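Local coordinates for protein 16 kDa salivary peptide (Culex quinquefasciatus, PDB 7KCG) that is a mosquito salivary protein of unknown function with a ricin-type beta-trefoil fold, which may bind sugars, at residues R35-C40 and V78-K83; I14-E19 and L116-G121. All blocks are in the same frame, centred on the assembly; numbering follows the deposited sequence.

Contact 1: R35-C40 and V78-K83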
# COMPACT_ATOMS: atom_id res chain seq x y z
N ARG A 35 10.83 8.10 -1.51
CA ARG A 35 9.75 9.02 -1.97
C ARG A 35 8.50 8.76 -1.15
O ARG A 35 8.27 7.62 -0.74
CB ARG A 35 9.45 8.85 -3.46
CG ARG A 35 8.27 9.66 -3.99
CD ARG A 35 7.92 9.37 -5.43
NE ARG A 35 9.09 9.05 -6.23
CZ ARG A 35 9.88 9.96 -6.79
NH1 ARG A 35 9.61 11.24 -6.66
NH2 ARG A 35 10.92 9.57 -7.49
N HIS A 36 7.71 9.79 -0.90
CA HIS A 36 6.53 9.65 -0.02
C HIS A 36 5.34 9.09 -0.77
O HIS A 36 5.38 9.05 -2.00
CB HIS A 36 6.21 11.01 0.59
CG HIS A 36 6.95 11.30 1.85
ND1 HIS A 36 7.76 12.41 1.98
CD2 HIS A 36 7.02 10.63 3.02
CE1 HIS A 36 8.29 12.41 3.19
NE2 HIS A 36 7.85 11.33 3.84
N VAL A 37 4.32 8.66 -0.04
CA VAL A 37 3.10 8.16 -0.67
C VAL A 37 1.94 9.06 -0.28
O VAL A 37 1.93 9.67 0.80
CB VAL A 37 2.79 6.70 -0.28
CG1 VAL A 37 3.84 5.76 -0.83
CG2 VAL A 37 2.69 6.57 1.22
N SER A 38 0.96 9.14 -1.17
CA SER A 38 -0.15 10.06 -0.96
C SER A 38 -1.41 9.49 -1.61
O SER A 38 -1.48 8.29 -1.92
CB SER A 38 0.22 11.45 -1.49
OG SER A 38 -0.60 12.43 -0.88
N PHE A 39 -2.38 10.37 -1.81
CA PHE A 39 -3.66 9.97 -2.42
C PHE A 39 -3.95 10.88 -3.61
O PHE A 39 -3.34 11.94 -3.73
CB PHE A 39 -4.79 10.08 -1.41
CG PHE A 39 -4.82 9.02 -0.34
CD1 PHE A 39 -5.32 7.76 -0.62
CD2 PHE A 39 -4.37 9.29 0.93
CE1 PHE A 39 -5.35 6.78 0.36
CE2 PHE A 39 -4.40 8.31 1.91
CZ PHE A 39 -4.89 7.06 1.62
N CYS A 40 -4.84 10.43 -4.49
CA CYS A 40 -5.25 11.22 -5.67
C CYS A 40 -6.70 10.87 -6.02
O CYS A 40 -7.11 9.75 -5.75
CB CYS A 40 -4.34 10.96 -6.86
SG CYS A 40 -4.19 12.37 -8.00
N VAL A 78 5.78 5.06 5.55
CA VAL A 78 5.60 4.22 4.38
C VAL A 78 6.16 4.98 3.20
O VAL A 78 5.74 6.12 2.95
CB VAL A 78 4.11 3.88 4.15
CG1 VAL A 78 3.95 3.18 2.82
CG2 VAL A 78 3.59 3.03 5.29
N PHE A 79 7.09 4.36 2.46
CA PHE A 79 7.84 5.02 1.40
C PHE A 79 7.77 4.25 0.10
O PHE A 79 7.52 3.04 0.08
CB PHE A 79 9.34 5.14 1.74
CG PHE A 79 9.65 6.01 2.92
CD1 PHE A 79 9.21 7.31 2.98
CD2 PHE A 79 10.45 5.52 3.95
CE1 PHE A 79 9.53 8.11 4.05
CE2 PHE A 79 10.77 6.32 5.02
CZ PHE A 79 10.31 7.62 5.07
N LEU A 80 8.07 4.95 -0.99
CA LEU A 80 8.51 4.35 -2.24
C LEU A 80 10.04 4.37 -2.30
O LEU A 80 10.67 5.36 -1.95
CB LEU A 80 7.92 5.09 -3.43
CG LEU A 80 6.39 5.04 -3.55
CD1 LEU A 80 5.92 5.71 -4.82
CD2 LEU A 80 5.95 3.58 -3.50
N TRP A 81 10.64 3.26 -2.75
CA TRP A 81 12.09 3.03 -2.69
C TRP A 81 12.75 3.55 -3.97
O TRP A 81 12.77 2.86 -4.99
CB TRP A 81 12.35 1.55 -2.45
CG TRP A 81 13.77 1.11 -2.28
CD1 TRP A 81 14.37 0.07 -2.91
CD2 TRP A 81 14.74 1.65 -1.38
NE1 TRP A 81 15.67 -0.05 -2.50
CE2 TRP A 81 15.92 0.90 -1.55
CE3 TRP A 81 14.74 2.70 -0.46
CZ2 TRP A 81 17.08 1.17 -0.83
CZ3 TRP A 81 15.89 2.96 0.25
CH2 TRP A 81 17.05 2.20 0.06
N ILE A 82 13.28 4.77 -3.98
CA ILE A 82 13.82 5.37 -5.25
C ILE A 82 15.04 4.61 -5.79
O ILE A 82 15.13 4.46 -7.00
CB ILE A 82 14.11 6.87 -5.07
CG1 ILE A 82 12.91 7.60 -4.47
CG2 ILE A 82 14.54 7.51 -6.38
CD1 ILE A 82 13.14 9.09 -4.31
N LYS A 83 15.91 4.12 -4.92
CA LYS A 83 17.16 3.44 -5.34
C LYS A 83 16.91 2.24 -6.27
O LYS A 83 17.77 2.00 -7.12
CB LYS A 83 17.93 3.03 -4.08
CG LYS A 83 19.37 2.58 -4.31
CD LYS A 83 20.32 3.07 -3.24
CE LYS A 83 20.51 2.07 -2.12
NZ LYS A 83 20.93 0.74 -2.62
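R35 and L80 face each other as an antiparallel hydrogen-bonded pair, with R35 N reaching L80 O at 2.8 Å and L80 N reaching R35 O at 2.7 Å. Beyond this pair the strands splay apart, their directions 123° from one another, and side chains take over. I82, in the turn after its strand, crosses the R35 side chain at about a right angle. Its CD1 lies 3.8 Å from R35 CB and also sits over one face of the guanidinium, toward the rim. An extended start (chi1 175°) and a later bend at chi3 place this guanidinium against I82 CD1, with NE salt-bridged to E64. H36 and F79 lie side by side and point the same way, their ring planes 50° apart; H36 NE2 lies at the edge of the F79 ring, 3.6 Å from F79 CE1. V37 spreads its two methyls over separate partners: CG1 packs 3.8 Å from L80 CG, while CG2 meets V78 CG1 at 4.0 Å. Strand 34-40 runs on past the splay paired with strand 22-29, and strand 76-81 pairs on its other edge with strand 64-69, whose L66 touches both V37 and V78.

Contact 2: I14-E19 and L116-G121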
# COMPACT_ATOMS: atom_id res chain seq x y z
N ILE A 14 -5.79 1.01 -6.22
CA ILE A 14 -5.79 0.80 -4.78
C ILE A 14 -6.45 2.01 -4.14
O ILE A 14 -5.91 3.11 -4.20
CB ILE A 14 -4.38 0.60 -4.21
CG1 ILE A 14 -3.71 -0.61 -4.86
CG2 ILE A 14 -4.43 0.47 -2.70
CD1 ILE A 14 -2.24 -0.82 -4.45
N LYS A 15 -7.61 1.80 -3.52
CA LYS A 15 -8.44 2.90 -3.02
C LYS A 15 -8.80 2.64 -1.57
O LYS A 15 -9.25 1.55 -1.22
CB LYS A 15 -9.70 3.05 -3.87
CG LYS A 15 -10.66 4.11 -3.39
CD LYS A 15 -11.89 4.18 -4.29
N ASN A 16 -8.62 3.65 -0.71
CA ASN A 16 -8.92 3.48 0.71
C ASN A 16 -10.41 3.64 0.93
O ASN A 16 -11.05 4.48 0.30
CB ASN A 16 -8.17 4.50 1.57
CG ASN A 16 -8.43 4.30 3.07
OD1 ASN A 16 -9.34 4.91 3.65
ND2 ASN A 16 -7.64 3.44 3.70
N ARG A 17 -10.96 2.80 1.82
CA ARG A 17 -12.41 2.78 1.97
C ARG A 17 -12.92 4.00 2.71
O ARG A 17 -13.94 4.58 2.32
CB ARG A 17 -12.86 1.52 2.70
CG ARG A 17 -14.37 1.46 2.84
CD ARG A 17 -14.79 0.33 3.74
NE ARG A 17 -16.17 0.49 4.18
CZ ARG A 17 -16.68 -0.12 5.24
NH1 ARG A 17 -15.91 -0.94 5.96
NH2 ARG A 17 -17.96 0.08 5.58
N HIS A 18 -12.24 4.38 3.79
CA HIS A 18 -12.68 5.55 4.56
C HIS A 18 -12.49 6.83 3.77
O HIS A 18 -13.43 7.61 3.58
CB HIS A 18 -11.94 5.64 5.89
CG HIS A 18 -12.21 6.91 6.63
ND1 HIS A 18 -13.39 7.14 7.31
CD2 HIS A 18 -11.47 8.04 6.77
CE1 HIS A 18 -13.35 8.35 7.85
NE2 HIS A 18 -12.20 8.91 7.54
N GLU A 19 -11.26 7.06 3.31
CA GLU A 19 -10.94 8.35 2.68
C GLU A 19 -11.57 8.48 1.30
O GLU A 19 -11.91 9.59 0.88
CB GLU A 19 -9.43 8.51 2.62
CG GLU A 19 -8.92 9.55 1.63
CD GLU A 19 -9.17 10.97 2.10
OE1 GLU A 19 -9.81 11.15 3.14
OE2 GLU A 19 -8.72 11.91 1.41
N LEU A 116 -1.48 -1.06 6.40
CA LEU A 116 -1.56 0.25 5.76
C LEU A 116 -2.83 0.96 6.20
O LEU A 116 -3.91 0.36 6.30
CB LEU A 116 -1.54 0.07 4.25
CG LEU A 116 -0.94 1.12 3.33
CD1 LEU A 116 0.59 1.15 3.50
CD2 LEU A 116 -1.31 0.76 1.89
N PHE A 117 -2.70 2.26 6.48
CA PHE A 117 -3.74 2.99 7.18
C PHE A 117 -3.68 4.45 6.76
O PHE A 117 -2.61 4.96 6.41
CB PHE A 117 -3.55 2.80 8.70
CG PHE A 117 -4.22 3.85 9.56
CD1 PHE A 117 -3.59 5.06 9.84
CD2 PHE A 117 -5.45 3.59 10.15
CE1 PHE A 117 -4.21 6.01 10.65
CE2 PHE A 117 -6.07 4.53 10.97
CZ PHE A 117 -5.44 5.75 11.21
N THR A 118 -4.83 5.11 6.77
CA THR A 118 -4.83 6.57 6.64
C THR A 118 -5.80 7.16 7.64
O THR A 118 -6.84 6.57 7.96
CB THR A 118 -5.20 7.04 5.22
OG1 THR A 118 -5.01 8.46 5.14
CG2 THR A 118 -6.65 6.71 4.89
N GLN A 119 -5.48 8.38 8.06
CA GLN A 119 -6.29 9.03 9.11
C GLN A 119 -7.66 9.43 8.58
O GLN A 119 -8.67 9.00 9.17
CB GLN A 119 -5.57 10.27 9.62
CG GLN A 119 -5.91 10.60 11.07
CD GLN A 119 -5.50 9.50 12.01
OE1 GLN A 119 -4.32 9.20 12.17
NE2 GLN A 119 -6.47 8.90 12.67
N GLY A 120 -7.69 10.26 7.57
CA GLY A 120 -8.98 10.77 7.10
C GLY A 120 -8.86 12.22 6.72
O GLY A 120 -8.65 13.04 7.60
N GLY A 121 -8.94 12.52 5.42
CA GLY A 121 -8.84 13.90 4.92
C GLY A 121 -7.39 14.32 4.89
O GLY A 121 -7.12 15.46 4.49
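E19 and G120 bring the two backbones closest, CA to CA 5.4 Å, where the chains have left strands 12-16 and 115-118 and no ladder joins them. The one hydrogen bond across the contact runs from G121 N to E19 OE1 (2.8 Å), bent to 150° at the hydrogen and arriving from above the carboxylate plane. E19 gets there by a bend at chi2 (73°), and its other oxygen, OE2, forms a salt bridge with R21. H18 turns the edge of its imidazole to the glycine, CD2 lying 3.7 Å from G120 CA nearly in the ring plane. Deeper in, the T118 methyl CG2 lies over one face of the N16 amide, 3.5 Å from N16 OD1, and reaches E19 CB. OG1, anti to the T118 backbone N, hydrogen-bonds to W124 O; CG2 stands between that N and the carbonyl carbon. The amide is held at both ends: ND2 donates to K135 O, while OD1 accepts from E19 N at 2.9 Å on a lone pair, almost straight (174°). This bond to the backbone three residues on is an Asx motif; it shapes the turn after strand 12-16, one of the surface loops linking the strands of the beta-trefoil.

The two contacts touch through F39, whose ring lies against both sides of contact 2: CE2 is 3.3 Å from T118 OG1 and CE1 is 3.8 Å from N16 CB. F39 of strand 34-40 thus reaches both segments of contact 2, and V78 of strand 76-81 meets L116. Contact 1 is a short strand pairing, two backbone bonds long, within the large antiparallel sheet, four of its seven touching residues buried, and it relies on backbone bonds, methyl packing and rings. Contact 2 joins separate sheets through the ends of their strands and the loops that follow; of its seven touching residues only N16 and T118 are buried, and its outer part is polar, glycine-rich and more exposed.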